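Local coordinates for protein purine nucleoside phosphorylase (Thermus thermophilus, PDB 6TK9) that probably catalyses the reversible phosphorolysis of purine nucleosides such as inosine and guanosine, releasing the free base and ribose 1-phosphate, at residues A[148-162]-A[216-228]. Residues are numbered along the deposited sequence; the frame is centred on the assembly and turned at random.
Sequences LGPRFPVMFEAYDPE and VIALRHLGARVLG
Gly149 lies over one face of the His221 imidazole, its CA 3.9 Å from the ring centroid in a CH-pi contact. Gly149 CA also makes a CH···O contact of 3.3 Å to His221 O. The first torsion of His221 (chi1 178°, CG opposite the backbone N) carries the imidazole in against residues 148-150: Pro150 O meets the ring edge in plane, 3.1 Å from His221 CD2, while His221 NE2 is hydrogen-bonded to Asn144. A second CH···O contact, nearly straight, joins Leu222 CA to Leu148 O.

Apolar packing follows the helix. Leu148 and Leu222 lie side by side, pointing the same way. The bent Met155 chain brings CE to 3.6 Å from Ile217 CG1, the two side chains crossing at about a right angle, and Ala158 CB rests on Val216 CG1. In this phosphorylase-superfamily fold the loop 148-160 runs along helix 213-222, which ends in a Schellman motif with Gly223 at C-prime, and on to strand 225-235 of the central sheet. Tyr159 sets its hydroxyl 3.6 Å from Val216 CG2 and hydrogen-bonds to His128.

Among the polar contacts, Arg220 doubles back to donate from NH1 to Ala224 O, its CD against Ala158 O. A leucine in its place would probably leave the Ala224 carbonyl without this donor and weaken the tie between helix end and strand. Asp160 N donates to Val226 O (3.1 Å, 154°). Asp160, the N-cap of helix 161-173, accepts through OD1 from Leu163 N and weakly from Glu162 N, and its OD2 makes a long salt bridge of 3.8 Å to Arg225 NE. Glu157 forms a salt bridge with Arg194 of the second subunit.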
ATOM      1  N   LEU A 148     -22.793  31.928   6.897  1.00 54.24           N
ATOM      2  CA  LEU A 148     -22.156  31.334   5.687  1.00 53.22           C
ATOM      3  C   LEU A 148     -22.506  29.843   5.586  1.00 49.19           C
ATOM      4  O   LEU A 148     -22.957  29.430   4.508  1.00 51.90           O
ATOM      5  CB  LEU A 148     -20.645  31.544   5.717  1.00 51.47           C
ATOM      6  CG  LEU A 148     -20.195  32.888   5.171  1.00 52.25           C
ATOM      7  CD1 LEU A 148     -20.761  33.997   6.031  1.00 48.80           C
ATOM      8  CD2 LEU A 148     -18.675  32.965   5.093  1.00 54.06           C
ATOM      9  N   GLY A 149     -22.328  29.089   6.672  1.00 47.86           N
ATOM     10  CA  GLY A 149     -22.495  27.624   6.708  1.00 47.88           C
ATOM     11  C   GLY A 149     -22.147  27.043   8.073  1.00 47.65           C
ATOM     12  O   GLY A 149     -21.901  27.800   9.024  1.00 50.25           O
ATOM     13  N   PRO A 150     -22.126  25.689   8.209  1.00 45.55           N
ATOM     14  CA  PRO A 150     -21.924  25.037   9.510  1.00 41.97           C
ATOM     15  C   PRO A 150     -20.436  24.940   9.886  1.00 38.27           C
ATOM     16  O   PRO A 150     -19.615  25.004   8.983  1.00 35.89           O
ATOM     17  CB  PRO A 150     -22.541  23.648   9.277  1.00 43.66           C
ATOM     18  CG  PRO A 150     -22.218  23.357   7.820  1.00 43.63           C
ATOM     19  CD  PRO A 150     -22.295  24.708   7.121  1.00 43.64           C
ATOM     20  N   ARG A 151     -20.149  24.792  11.186  1.00 36.80           N
ATOM     21  CA  ARG A 151     -18.794  24.626  11.800  1.00 36.78           C
ATOM     22  C   ARG A 151     -18.053  23.435  11.178  1.00 37.02           C
ATOM     23  O   ARG A 151     -16.858  23.561  10.974  1.00 40.04           O
ATOM     24  CB  ARG A 151     -18.937  24.415  13.311  1.00 38.08           C
ATOM     25  CG  ARG A 151     -17.666  24.040  14.061  1.00 37.40           C
ATOM     26  CD  ARG A 151     -16.647  25.163  14.214  1.00 37.68           C
ATOM     27  NE  ARG A 151     -15.929  25.509  12.985  1.00 37.48           N
ATOM     28  CZ  ARG A 151     -14.984  26.453  12.899  1.00 37.35           C
ATOM     29  NH1 ARG A 151     -14.627  27.144  13.972  1.00 31.81           N
ATOM     30  NH2 ARG A 151     -14.403  26.699  11.732  1.00 38.24           N
ATOM     31  N   PHE A 152     -18.749  22.330  10.893  1.00 39.00           N
ATOM     32  CA  PHE A 152     -18.163  21.055  10.406  1.00 37.94           C
ATOM     33  C   PHE A 152     -18.883  20.591   9.138  1.00 38.68           C
ATOM     34  O   PHE A 152     -19.646  19.622   9.144  1.00 34.26           O
ATOM     35  CB  PHE A 152     -18.239  19.964  11.474  1.00 36.91           C
ATOM     36  CG  PHE A 152     -17.674  20.290  12.831  1.00 37.39           C
ATOM     37  CD1 PHE A 152     -16.305  20.387  13.032  1.00 37.01           C
ATOM     38  CD2 PHE A 152     -18.509  20.381  13.932  1.00 39.59           C
ATOM     39  CE1 PHE A 152     -15.791  20.641  14.290  1.00 34.40           C
ATOM     40  CE2 PHE A 152     -17.994  20.603  15.199  1.00 38.29           C
ATOM     41  CZ  PHE A 152     -16.633  20.739  15.371  1.00 37.60           C
ATOM     42  N   PRO A 153     -18.622  21.228   7.978  1.00 42.30           N
ATOM     43  CA  PRO A 153     -19.226  20.776   6.735  1.00 39.18           C
ATOM     44  C   PRO A 153     -18.772  19.362   6.381  1.00 41.10           C
ATOM     45  O   PRO A 153     -17.617  19.002   6.579  1.00 44.03           O
ATOM     46  CB  PRO A 153     -18.751  21.805   5.710  1.00 39.55           C
ATOM     47  CG  PRO A 153     -17.481  22.362   6.311  1.00 39.34           C
ATOM     48  CD  PRO A 153     -17.754  22.403   7.793  1.00 41.32           C
ATOM     49  N   VAL A 154     -19.742  18.601   5.904  1.00 39.19           N
ATOM     50  CA  VAL A 154     -19.594  17.253   5.304  1.00 39.04           C
ATOM     51  C   VAL A 154     -19.065  17.427   3.881  1.00 36.29           C
ATOM     52  O   VAL A 154     -19.704  18.135   3.123  1.00 35.36           O
ATOM     53  CB  VAL A 154     -20.965  16.549   5.321  1.00 38.36           C
ATOM     54  CG1 VAL A 154     -20.961  15.255   4.523  1.00 38.50           C
ATOM     55  CG2 VAL A 154     -21.452  16.329   6.746  1.00 40.54           C
ATOM     56  N   MET A 155     -17.999  16.716   3.527  1.00 39.70           N
ATOM     57  CA  MET A 155     -17.295  16.822   2.226  1.00 38.76           C
ATOM     58  C   MET A 155     -17.500  15.556   1.381  1.00 39.22           C
ATOM     59  O   MET A 155     -16.896  15.434   0.304  1.00 39.07           O
ATOM     60  CB  MET A 155     -15.815  17.066   2.497  1.00 41.41           C
ATOM     61  CG  MET A 155     -15.579  18.392   3.213  1.00 43.49           C
ATOM     62  SD  MET A 155     -16.299  19.843   2.387  1.00 41.74           S
ATOM     63  CE  MET A 155     -15.355  19.799   0.868  1.00 44.26           C
ATOM     64  N   PHE A 156     -18.383  14.663   1.817  1.00 43.09           N
ATOM     65  CA  PHE A 156     -18.973  13.602   0.963  1.00 42.30           C
ATOM     66  C   PHE A 156     -19.801  14.270  -0.135  1.00 42.68           C
ATOM     67  O   PHE A 156     -20.514  15.259   0.158  1.00 48.09           O
ATOM     68  CB  PHE A 156     -19.846  12.666   1.796  1.00 40.71           C
ATOM     69  CG  PHE A 156     -19.108  11.576   2.519  1.00 40.26           C
ATOM     70  CD1 PHE A 156     -17.793  11.744   2.929  1.00 39.59           C
ATOM     71  CD2 PHE A 156     -19.743  10.379   2.809  1.00 44.03           C
ATOM     72  CE1 PHE A 156     -17.142  10.747   3.635  1.00 38.80           C
ATOM     73  CE2 PHE A 156     -19.081   9.369   3.499  1.00 42.16           C
ATOM     74  CZ  PHE A 156     -17.784   9.557   3.910  1.00 41.14           C
ATOM     75  N   GLU A 157     -19.709  13.752  -1.362  1.00 44.77           N
ATOM     76  CA  GLU A 157     -20.436  14.304  -2.533  1.00 44.84           C
ATOM     77  C   GLU A 157     -20.050  15.782  -2.642  1.00 42.93           C
ATOM     78  O   GLU A 157     -20.932  16.592  -2.927  1.00 46.05           O
ATOM     79  CB  GLU A 157     -21.954  14.126  -2.364  1.00 46.63           C
ATOM     80  CG  GLU A 157     -22.460  12.731  -2.693  1.00 50.86           C
ATOM     81  CD  GLU A 157     -21.942  11.626  -1.783  1.00 57.65           C
ATOM     82  OE1 GLU A 157     -22.277  11.663  -0.584  1.00 59.80           O
ATOM     83  OE2 GLU A 157     -21.177  10.736  -2.268  1.00 53.27           O
ATOM     84  N   ALA A 158     -18.788  16.122  -2.367  1.00 42.58           N
ATOM     85  CA  ALA A 158     -18.266  17.506  -2.481  1.00 43.20           C
ATOM     86  C   ALA A 158     -18.461  17.947  -3.935  1.00 43.76           C
ATOM     87  O   ALA A 158     -19.035  19.032  -4.186  1.00 44.16           O
ATOM     88  CB  ALA A 158     -16.816  17.569  -2.069  1.00 40.55           C
ATOM     89  N   TYR A 159     -18.039  17.095  -4.864  1.00 38.97           N
ATOM     90  CA  TYR A 159     -18.331  17.240  -6.304  1.00 38.25           C
ATOM     91  C   TYR A 159     -19.763  16.731  -6.537  1.00 44.99           C
ATOM     92  O   TYR A 159     -20.040  15.533  -6.263  1.00 44.11           O
ATOM     93  CB  TYR A 159     -17.209  16.567  -7.077  1.00 36.98           C
ATOM     94  CG  TYR A 159     -15.860  17.243  -6.959  1.00 41.33           C
ATOM     95  CD1 TYR A 159     -15.597  18.441  -7.615  1.00 43.33           C
ATOM     96  CD2 TYR A 159     -14.813  16.656  -6.263  1.00 37.78           C
ATOM     97  CE1 TYR A 159     -14.346  19.039  -7.564  1.00 40.66           C
ATOM     98  CE2 TYR A 159     -13.556  17.238  -6.210  1.00 38.18           C
ATOM     99  CZ  TYR A 159     -13.327  18.440  -6.850  1.00 38.30           C
ATOM    100  OH  TYR A 159     -12.106  19.030  -6.802  1.00 38.71           O
ATOM    101  N   ASP A 160     -20.664  17.643  -6.937  1.00 44.91           N
ATOM    102  CA  ASP A 160     -22.111  17.370  -7.125  1.00 44.14           C
ATOM    103  C   ASP A 160     -22.270  16.152  -8.017  1.00 44.71           C
ATOM    104  O   ASP A 160     -21.699  16.114  -9.104  1.00 42.51           O
ATOM    105  CB  ASP A 160     -22.888  18.535  -7.741  1.00 45.67           C
ATOM    106  CG  ASP A 160     -24.394  18.278  -7.759  1.00 47.25           C
ATOM    107  OD1 ASP A 160     -24.878  17.770  -8.797  1.00 48.45           O
ATOM    108  OD2 ASP A 160     -25.076  18.581  -6.736  1.00 38.89           O
ATOM    109  N   PRO A 161     -23.028  15.128  -7.551  1.00 48.42           N
ATOM    110  CA  PRO A 161     -23.297  13.921  -8.334  1.00 47.22           C
ATOM    111  C   PRO A 161     -24.155  14.152  -9.591  1.00 48.17           C
ATOM    112  O   PRO A 161     -23.928  13.442 -10.554  1.00 47.67           O
ATOM    113  CB  PRO A 161     -24.050  13.008  -7.354  1.00 43.60           C
ATOM    114  CG  PRO A 161     -23.712  13.558  -6.004  1.00 45.50           C
ATOM    115  CD  PRO A 161     -23.629  15.050  -6.213  1.00 43.74           C
ATOM    116  N   GLU A 162     -25.101  15.103  -9.576  1.00 46.22           N
ATOM    117  CA  GLU A 162     -25.936  15.404 -10.781  1.00 53.06           C
ATOM    118  C   GLU A 162     -25.036  16.044 -11.854  1.00 49.05           C
ATOM    119  O   GLU A 162     -25.188  15.715 -13.059  1.00 49.15           O
ATOM    120  CB  GLU A 162     -27.145  16.296 -10.463  1.00 60.81           C
ATOM    121  CG  GLU A 162     -28.397  15.566  -9.964  1.00 69.47           C
ATOM    122  CD  GLU A 162     -29.695  16.379 -10.071  1.00 77.80           C
ATOM    123  OE1 GLU A 162     -29.917  17.282  -9.224  1.00 67.35           O
ATOM    124  OE2 GLU A 162     -30.488  16.126 -11.020  1.00 78.20           O
ATOM    125  N   VAL A 216     -13.317  24.327  -3.288  1.00 39.23           N
ATOM    126  CA  VAL A 216     -14.322  23.238  -3.117  1.00 35.12           C
ATOM    127  C   VAL A 216     -14.833  23.213  -1.673  1.00 34.67           C
ATOM    128  O   VAL A 216     -16.039  23.121  -1.504  1.00 34.89           O
ATOM    129  CB  VAL A 216     -13.767  21.869  -3.509  1.00 36.29           C
ATOM    130  CG1 VAL A 216     -14.806  20.796  -3.205  1.00 37.56           C
ATOM    131  CG2 VAL A 216     -13.346  21.831  -4.972  1.00 37.51           C
ATOM    132  N   ILE A 217     -13.952  23.286  -0.675  1.00 36.46           N
ATOM    133  CA  ILE A 217     -14.322  23.230   0.773  1.00 40.36           C
ATOM    134  C   ILE A 217     -15.138  24.480   1.141  1.00 40.32           C
ATOM    135  O   ILE A 217     -16.202  24.339   1.781  1.00 44.52           O
ATOM    136  CB  ILE A 217     -13.071  23.078   1.669  1.00 40.38           C
ATOM    137  CG1 ILE A 217     -12.366  21.744   1.418  1.00 43.65           C
ATOM    138  CG2 ILE A 217     -13.440  23.244   3.134  1.00 38.94           C
ATOM    139  CD1 ILE A 217     -10.991  21.638   2.032  1.00 45.60           C
ATOM    140  N   ALA A 218     -14.651  25.662   0.763  1.00 40.94           N
ATOM    141  CA  ALA A 218     -15.315  26.971   0.998  1.00 41.40           C
ATOM    142  C   ALA A 218     -16.743  26.948   0.432  1.00 42.29           C
ATOM    143  O   ALA A 218     -17.666  27.425   1.134  1.00 46.19           O
ATOM    144  CB  ALA A 218     -14.487  28.092   0.406  1.00 38.22           C
ATOM    145  N   LEU A 219     -16.917  26.393  -0.772  1.00 41.59           N
ATOM    146  CA  LEU A 219     -18.194  26.409  -1.524  1.00 44.01           C
ATOM    147  C   LEU A 219     -19.174  25.366  -0.969  1.00 46.24           C
ATOM    148  O   LEU A 219     -20.401  25.656  -0.999  1.00 49.71           O
ATOM    149  CB  LEU A 219     -17.915  26.200  -3.012  1.00 45.28           C
ATOM    150  CG  LEU A 219     -17.433  27.454  -3.736  1.00 46.37           C
ATOM    151  CD1 LEU A 219     -16.855  27.116  -5.092  1.00 45.94           C
ATOM    152  CD2 LEU A 219     -18.564  28.453  -3.887  1.00 49.93           C
ATOM    153  N   ARG A 220     -18.707  24.226  -0.449  1.00 43.64           N
ATOM    154  CA  ARG A 220     -19.634  23.205   0.129  1.00 40.74           C
ATOM    155  C   ARG A 220     -20.070  23.677   1.519  1.00 37.37           C
ATOM    156  O   ARG A 220     -21.224  23.403   1.918  1.00 35.92           O
ATOM    157  CB  ARG A 220     -19.001  21.811   0.155  1.00 40.73           C
ATOM    158  CG  ARG A 220     -18.740  21.233  -1.226  1.00 38.03           C
ATOM    159  CD  ARG A 220     -19.984  20.876  -2.015  1.00 40.21           C
ATOM    160  NE  ARG A 220     -20.922  20.067  -1.263  1.00 38.96           N
ATOM    161  CZ  ARG A 220     -22.178  20.395  -1.024  1.00 37.64           C
ATOM    162  NH1 ARG A 220     -22.699  21.501  -1.529  1.00 38.41           N
ATOM    163  NH2 ARG A 220     -22.918  19.614  -0.268  1.00 36.21           N
ATOM    164  N   HIS A 221     -19.198  24.399   2.220  1.00 38.91           N
ATOM    165  CA  HIS A 221     -19.548  25.132   3.467  1.00 40.44           C
ATOM    166  C   HIS A 221     -20.808  25.976   3.211  1.00 39.15           C
ATOM    167  O   HIS A 221     -21.747  25.901   4.025  1.00 42.16           O
ATOM    168  CB  HIS A 221     -18.332  25.943   3.924  1.00 42.05           C
ATOM    169  CG  HIS A 221     -18.548  26.779   5.137  1.00 43.02           C
ATOM    170  ND1 HIS A 221     -18.487  28.163   5.097  1.00 48.72           N
ATOM    171  CD2 HIS A 221     -18.779  26.439   6.421  1.00 44.57           C
ATOM    172  CE1 HIS A 221     -18.700  28.643   6.311  1.00 46.57           C
ATOM    173  NE2 HIS A 221     -18.888  27.607   7.140  1.00 47.48           N
ATOM    174  N   LEU A 222     -20.851  26.664   2.065  1.00 39.61           N
ATOM    175  CA  LEU A 222     -21.897  27.647   1.668  1.00 42.22           C
ATOM    176  C   LEU A 222     -23.153  26.958   1.139  1.00 42.00           C
ATOM    177  O   LEU A 222     -24.204  27.628   1.133  1.00 42.12           O
ATOM    178  CB  LEU A 222     -21.307  28.588   0.614  1.00 42.83           C
ATOM    179  CG  LEU A 222     -20.284  29.561   1.186  1.00 42.10           C
ATOM    180  CD1 LEU A 222     -19.501  30.220   0.080  1.00 46.46           C
ATOM    181  CD2 LEU A 222     -20.962  30.598   2.064  1.00 43.81           C
ATOM    182  N   GLY A 223     -23.034  25.694   0.705  1.00 43.34           N
ATOM    183  CA  GLY A 223     -24.130  24.877   0.147  1.00 40.80           C
ATOM    184  C   GLY A 223     -24.230  25.007  -1.366  1.00 41.75           C
ATOM    185  O   GLY A 223     -25.235  24.552  -1.926  1.00 41.59           O
ATOM    186  N   ALA A 224     -23.228  25.609  -2.006  1.00 40.67           N
ATOM    187  CA  ALA A 224     -23.110  25.717  -3.477  1.00 43.50           C
ATOM    188  C   ALA A 224     -22.955  24.316  -4.077  1.00 44.80           C
ATOM    189  O   ALA A 224     -22.481  23.421  -3.360  1.00 49.52           O
ATOM    190  CB  ALA A 224     -21.929  26.599  -3.818  1.00 41.30           C
ATOM    191  N   ARG A 225     -23.347  24.129  -5.336  1.00 42.95           N
ATOM    192  CA  ARG A 225     -23.009  22.922  -6.126  1.00 41.23           C
ATOM    193  C   ARG A 225     -21.717  23.223  -6.883  1.00 40.16           C
ATOM    194  O   ARG A 225     -21.515  24.382  -7.229  1.00 39.67           O
ATOM    195  CB  ARG A 225     -24.126  22.556  -7.099  1.00 46.45           C
ATOM    196  CG  ARG A 225     -25.502  22.416  -6.466  1.00 50.88           C
ATOM    197  CD  ARG A 225     -26.578  22.678  -7.508  1.00 54.18           C
ATOM    198  NE  ARG A 225     -26.868  21.492  -8.292  1.00 56.78           N
ATOM    199  CZ  ARG A 225     -27.114  21.453  -9.605  1.00 60.37           C
ATOM    200  NH1 ARG A 225     -27.054  22.543 -10.357  1.00 53.80           N
ATOM    201  NH2 ARG A 225     -27.394  20.286 -10.168  1.00 65.27           N
ATOM    202  N   VAL A 226     -20.852  22.221  -7.057  1.00 41.52           N
ATOM    203  CA  VAL A 226     -19.448  22.378  -7.551  1.00 39.30           C
ATOM    204  C   VAL A 226     -19.205  21.301  -8.614  1.00 41.54           C
ATOM    205  O   VAL A 226     -19.600  20.148  -8.403  1.00 45.28           O
ATOM    206  CB  VAL A 226     -18.409  22.266  -6.413  1.00 39.78           C
ATOM    207  CG1 VAL A 226     -16.970  22.372  -6.908  1.00 39.87           C
ATOM    208  CG2 VAL A 226     -18.644  23.268  -5.297  1.00 39.91           C
ATOM    209  N   LEU A 227     -18.576  21.682  -9.720  1.00 45.34           N
ATOM    210  CA  LEU A 227     -18.051  20.773 -10.769  1.00 47.52           C
ATOM    211  C   LEU A 227     -16.596  21.174 -11.004  1.00 46.59           C
ATOM    212  O   LEU A 227     -16.342  22.387 -11.156  1.00 48.46           O
ATOM    213  CB  LEU A 227     -18.907  20.924 -12.034  1.00 47.57           C
ATOM    214  CG  LEU A 227     -18.645  19.914 -13.147  1.00 47.03           C
ATOM    215  CD1 LEU A 227     -19.711  20.020 -14.217  1.00 54.47           C
ATOM    216  CD2 LEU A 227     -17.285  20.127 -13.770  1.00 49.65           C
ATOM    217  N   GLY A 228     -15.687  20.195 -10.986  1.00 46.25           N
ATOM    218  CA  GLY A 228     -14.236  20.406 -11.116  1.00 40.21           C
ATOM    219  C   GLY A 228     -13.723  19.808 -12.412  1.00 41.23           C
ATOM    220  O   GLY A 228     -14.018  18.637 -12.680  1.00 39.95           O
TER